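Local coordinates for lipoprotein (Bacteroides vulgatus, PDB 3U6G), which is of unknown function but adopts an immunoglobulin-like fold and probably belongs among the calcium-binding lipoproteins that resemble PLAT/LH2 and C2 domains, at residues A[10-15]-A[119-124]; A[27-32]-A[61-66]. One frame throughout, in Å; residues are numbered along the deposited sequence. Where two conformers were deposited one is given.

Contact 1: residues A[10-15]-A[119-124]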
# COMPACT_ATOMS: atom_id res chain seq x y z
N HIS A 10 4.37 12.08 9.01
CA HIS A 10 4.55 10.63 8.99
C HIS A 10 5.74 10.32 8.10
O HIS A 10 5.97 10.99 7.08
CB HIS A 10 3.29 9.93 8.48
CG HIS A 10 2.13 10.08 9.40
ND1 HIS A 10 1.49 9.01 9.97
CD2 HIS A 10 1.55 11.19 9.91
CE1 HIS A 10 0.56 9.45 10.80
NE2 HIS A 10 0.58 10.77 10.78
N LYS A 11 6.49 9.29 8.48
CA LYS A 11 7.67 8.92 7.73
C LYS A 11 7.87 7.42 7.73
O LYS A 11 7.60 6.76 8.73
CB LYS A 11 8.90 9.60 8.35
CG LYS A 11 10.21 9.32 7.63
CD LYS A 11 11.29 10.34 7.95
CE LYS A 11 11.74 10.27 9.36
NZ LYS A 11 12.94 11.15 9.56
N ILE A 12 8.39 6.91 6.61
CA ILE A 12 8.86 5.54 6.50
C ILE A 12 10.31 5.54 6.07
O ILE A 12 10.68 6.22 5.13
CB ILE A 12 8.04 4.76 5.45
CG1 ILE A 12 6.59 4.58 5.92
CG2 ILE A 12 8.69 3.41 5.10
CD1 ILE A 12 6.38 3.52 6.96
N VAL A 13 11.13 4.78 6.78
CA VAL A 13 12.50 4.54 6.40
C VAL A 13 12.67 3.07 6.11
O VAL A 13 12.21 2.23 6.87
CB VAL A 13 13.47 4.93 7.54
CG1 VAL A 13 14.91 4.45 7.20
CG2 VAL A 13 13.45 6.43 7.75
N ILE A 14 13.32 2.75 4.98
CA ILE A 14 13.62 1.37 4.63
C ILE A 14 15.12 1.19 4.49
O ILE A 14 15.79 1.99 3.84
CB ILE A 14 12.93 0.95 3.30
CG1 ILE A 14 11.42 1.19 3.40
CG2 ILE A 14 13.24 -0.49 2.98
CD1 ILE A 14 10.68 1.10 2.10
N GLN A 15 15.64 0.14 5.13
CA GLN A 15 17.06 -0.22 4.99
C GLN A 15 17.17 -1.69 4.63
O GLN A 15 16.44 -2.50 5.16
CB GLN A 15 17.80 0.00 6.30
CG GLN A 15 17.85 1.45 6.75
CD GLN A 15 18.71 1.66 7.97
OE1 GLN A 15 18.49 1.05 9.02
NE2 GLN A 15 19.71 2.53 7.85
N PHE A 119 5.32 -7.78 2.72
CA PHE A 119 5.25 -7.19 4.03
C PHE A 119 4.48 -5.90 3.97
O PHE A 119 4.30 -5.32 2.89
CB PHE A 119 6.66 -6.96 4.59
CG PHE A 119 7.52 -6.01 3.77
CD1 PHE A 119 7.35 -4.63 3.86
CD2 PHE A 119 8.53 -6.50 2.95
CE1 PHE A 119 8.15 -3.77 3.12
CE2 PHE A 119 9.34 -5.64 2.21
CZ PHE A 119 9.15 -4.27 2.30
N SER A 120 4.02 -5.47 5.14
CA SER A 120 3.32 -4.20 5.25
C SER A 120 3.57 -3.60 6.62
O SER A 120 3.62 -4.32 7.61
CB SER A 120 1.81 -4.38 5.04
OG SER A 120 1.14 -3.13 4.97
N VAL A 121 3.75 -2.29 6.65
CA VAL A 121 3.80 -1.56 7.91
C VAL A 121 3.15 -0.21 7.73
O VAL A 121 3.19 0.38 6.65
CB VAL A 121 5.24 -1.43 8.44
CG1 VAL A 121 6.07 -0.57 7.56
CG2 VAL A 121 5.24 -0.92 9.90
N SER A 122 2.54 0.28 8.80
CA SER A 122 1.93 1.59 8.76
C SER A 122 2.23 2.36 10.03
O SER A 122 2.83 1.82 10.98
CB SER A 122 0.41 1.45 8.60
OG SER A 122 -0.18 1.10 9.83
N THR A 123 1.79 3.61 10.04
CA THR A 123 1.97 4.47 11.20
C THR A 123 0.72 4.51 12.10
O THR A 123 0.63 5.33 13.00
CB THR A 123 2.38 5.89 10.75
OG1 THR A 123 1.39 6.37 9.84
CG2 THR A 123 3.74 5.87 10.05
N LYS A 124 -0.24 3.63 11.86
CA LYS A 124 -1.38 3.46 12.78
C LYS A 124 -0.94 2.69 14.03
O LYS A 124 -0.21 1.70 13.92
CB LYS A 124 -2.52 2.70 12.08
CG LYS A 124 -3.73 2.40 12.96
CD LYS A 124 -4.74 1.51 12.23
CE LYS A 124 -5.80 0.99 13.19
NZ LYS A 124 -6.94 0.37 12.46
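The backbones at His-10 to Ile-12 and Val-121 to Thr-123 run nearly antiparallel, 158° apart, with the CA atoms of His-10 and Thr-123 separated by 7.0 Å and no main-chain hydrogen bond between them. Side chains fill the gap. At one end Thr-123 OG1 meets the edge of the imidazole in its plane, lying 2.6 Å from His-10 ND1 in a short hydrogen bond (angle 155°). A chi1 of 56° sets OG1 between the threonine's own N and C and faces it to the ring, while CG2 lies loosely beside Lys-11 O, 4.2 Å away. Gln-6 O holds His-10 NE2 by a second bond, so the buried ring is gripped at both nitrogens, which should hold its orientation. This contact joins the two layers of the immunoglobulin-like sandwich: strand 10-18 pairs with 60-65 and 87-96, strand 115-122 with 71-80. Further along, Ile-12 bends at chi2 and brings CD1 to 4.1 Å from Val-121 CG1, the two side chains passing in opposite directions; Val-92 touches both. Where the strand ends, Ser-122 OG accepts from Lys-124 N in an ST turn.

Contact 2: residues A[27-32]-A[61-66]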
# COMPACT_ATOMS: atom_id res chain seq x y z
N VAL A 27 8.63 -1.44 -3.17
CA VAL A 27 7.67 -0.93 -2.20
C VAL A 27 6.69 0.04 -2.85
O VAL A 27 7.01 0.69 -3.84
CB VAL A 27 8.35 -0.25 -0.98
CG1 VAL A 27 9.25 -1.23 -0.23
CG2 VAL A 27 9.09 1.04 -1.40
N SER A 28 5.51 0.07 -2.26
CA SER A 28 4.49 1.06 -2.57
C SER A 28 4.14 1.79 -1.28
O SER A 28 3.92 1.17 -0.24
CB SER A 28 3.25 0.41 -3.18
OG SER A 28 3.50 0.08 -4.54
N ILE A 29 4.16 3.12 -1.34
CA ILE A 29 3.97 3.96 -0.17
C ILE A 29 2.86 4.97 -0.45
O ILE A 29 2.75 5.49 -1.56
CB ILE A 29 5.28 4.70 0.19
CG1 ILE A 29 6.32 3.67 0.65
CG2 ILE A 29 5.04 5.80 1.24
CD1 ILE A 29 7.74 4.20 0.65
N GLY A 30 1.99 5.15 0.52
CA GLY A 30 0.97 6.17 0.43
C GLY A 30 0.51 6.57 1.81
O GLY A 30 0.84 5.95 2.80
N GLY A 31 -0.27 7.62 1.87
CA GLY A 31 -0.88 8.04 3.13
C GLY A 31 -2.16 8.79 2.87
O GLY A 31 -2.62 8.88 1.73
N ALA A 32 -2.71 9.34 3.95
CA ALA A 32 -3.94 10.09 3.85
C ALA A 32 -3.94 11.28 4.78
O ALA A 32 -3.39 11.21 5.88
CB ALA A 32 -5.13 9.20 4.21
N MSE A 61 16.38 4.27 2.05
CA MSE A 61 15.46 5.22 1.45
C MSE A 61 14.43 5.66 2.47
O MSE A 61 14.08 4.93 3.39
CB MSE A 61 14.81 4.64 0.19
CG MSE A 61 13.78 3.58 0.44
SE MSE A 61 11.98 4.29 0.71
CE MSE A 61 12.14 5.98 -0.18
N SER A 62 13.98 6.89 2.34
CA SER A 62 12.93 7.36 3.20
C SER A 62 11.93 8.19 2.43
O SER A 62 12.24 8.77 1.37
CB SER A 62 13.50 8.15 4.37
OG SER A 62 14.29 9.21 3.90
N CYS A 63 10.74 8.27 3.00
CA CYS A 63 9.62 8.98 2.41
C CYS A 63 8.82 9.58 3.57
O CYS A 63 8.59 8.91 4.56
CB CYS A 63 8.75 8.00 1.58
SG CYS A 63 7.38 8.81 0.70
N CYS A 64 8.39 10.83 3.46
CA CYS A 64 7.56 11.43 4.49
C CYS A 64 6.45 12.25 3.89
O CYS A 64 6.43 12.52 2.68
CB CYS A 64 8.40 12.31 5.44
SG CYS A 64 9.05 13.81 4.67
N THR A 65 5.52 12.63 4.76
CA THR A 65 4.37 13.41 4.38
C THR A 65 4.57 14.87 4.80
O THR A 65 5.58 15.22 5.42
CB THR A 65 3.10 12.88 5.08
OG1 THR A 65 3.20 13.10 6.50
CG2 THR A 65 2.87 11.38 4.79
N ASN A 66 3.61 15.72 4.47
CA ASN A 66 3.48 17.00 5.12
C ASN A 66 2.86 16.79 6.50
O ASN A 66 2.54 15.65 6.90
CB ASN A 66 2.72 18.03 4.27
CG ASN A 66 1.21 17.74 4.15
OD1 ASN A 66 0.62 17.06 4.99
ND2 ASN A 66 0.59 18.29 3.09
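Ile-29 reaches across to Cys-63 and Met-61 from a strand running in the same direction as theirs; the CA atoms of Ile-29 and Cys-63 are 8.0 Å apart, and no hydrogen bond joins the segments. From CB, which points at strand 60-65, the side chain forks. The short branch, CG2, lies opposite the backbone N and comes to 3.9 Å from Cys-63 SG. The long branch runs through CG1, and its extended chi2 (164°) carries CD1 to the tip, 4.0 Å from Cys-63 CB. The isoleucine thus straddles the cysteine, one methyl on the sulfur and the other on the carbon that bears it. Roughly at right angles to that approach, the same CD1 meets the selenium of Met-61, a selenomethionine, at 4.2 Å from SE, a less certain contact because Met-61 was modelled in two conformers. Cys-63 matches this fork because its SG stands opposite its own backbone N (chi1 -176°), directed to CG2. The pair belongs to the apolar interior of the immunoglobulin-like sandwich: strand 36-41 hydrogen-bonds to both 24-33 and 60-65, bringing the two round to face each other, while Met-72 of strand 71-80 packs on both Ile-29 and Cys-63. Toward the other end Gly-31, lacking a side chain, passes the methyl of Thr-65, its CA 5.3 Å from Thr-65 CG2. Thr-65 OG1 donates to Asn-66 O at 2.7 Å, tilted 16° from the carbonyl plane, and also accepts from His-10 N. Ser-28, just before Ile-29, packs on Gly-30 of the second subunit, and Ala-32, whose CB points away from residues 61-66, on Ser-77 of that subunit.

Overall arrangement
Both contacts are buried, contact 1 nearer the middle of the chain (centre 5 Å from the chain centre) and contact 2 at 8 Å; their own centres lie 8 Å apart. They are joined through strands 10-18 and 60-65, neighbours in the sheet, where Ile-14 N lies 2.8 Å from Met-61 O and His-10 O 2.9 Å from Thr-65 N, both probable hydrogen bonds. Met-72 of strand 71-80 touches side chains of both. Contact 1 mixes polar and apolar chemistry, its hydrogen bond lying where strand 115-122 gives way to loop; contact 2 is apolar across mid-strand. The segments of both also border the second subunit, at Lys-124 in contact 1 and at Ser-28 and Ala-32 in contact 2.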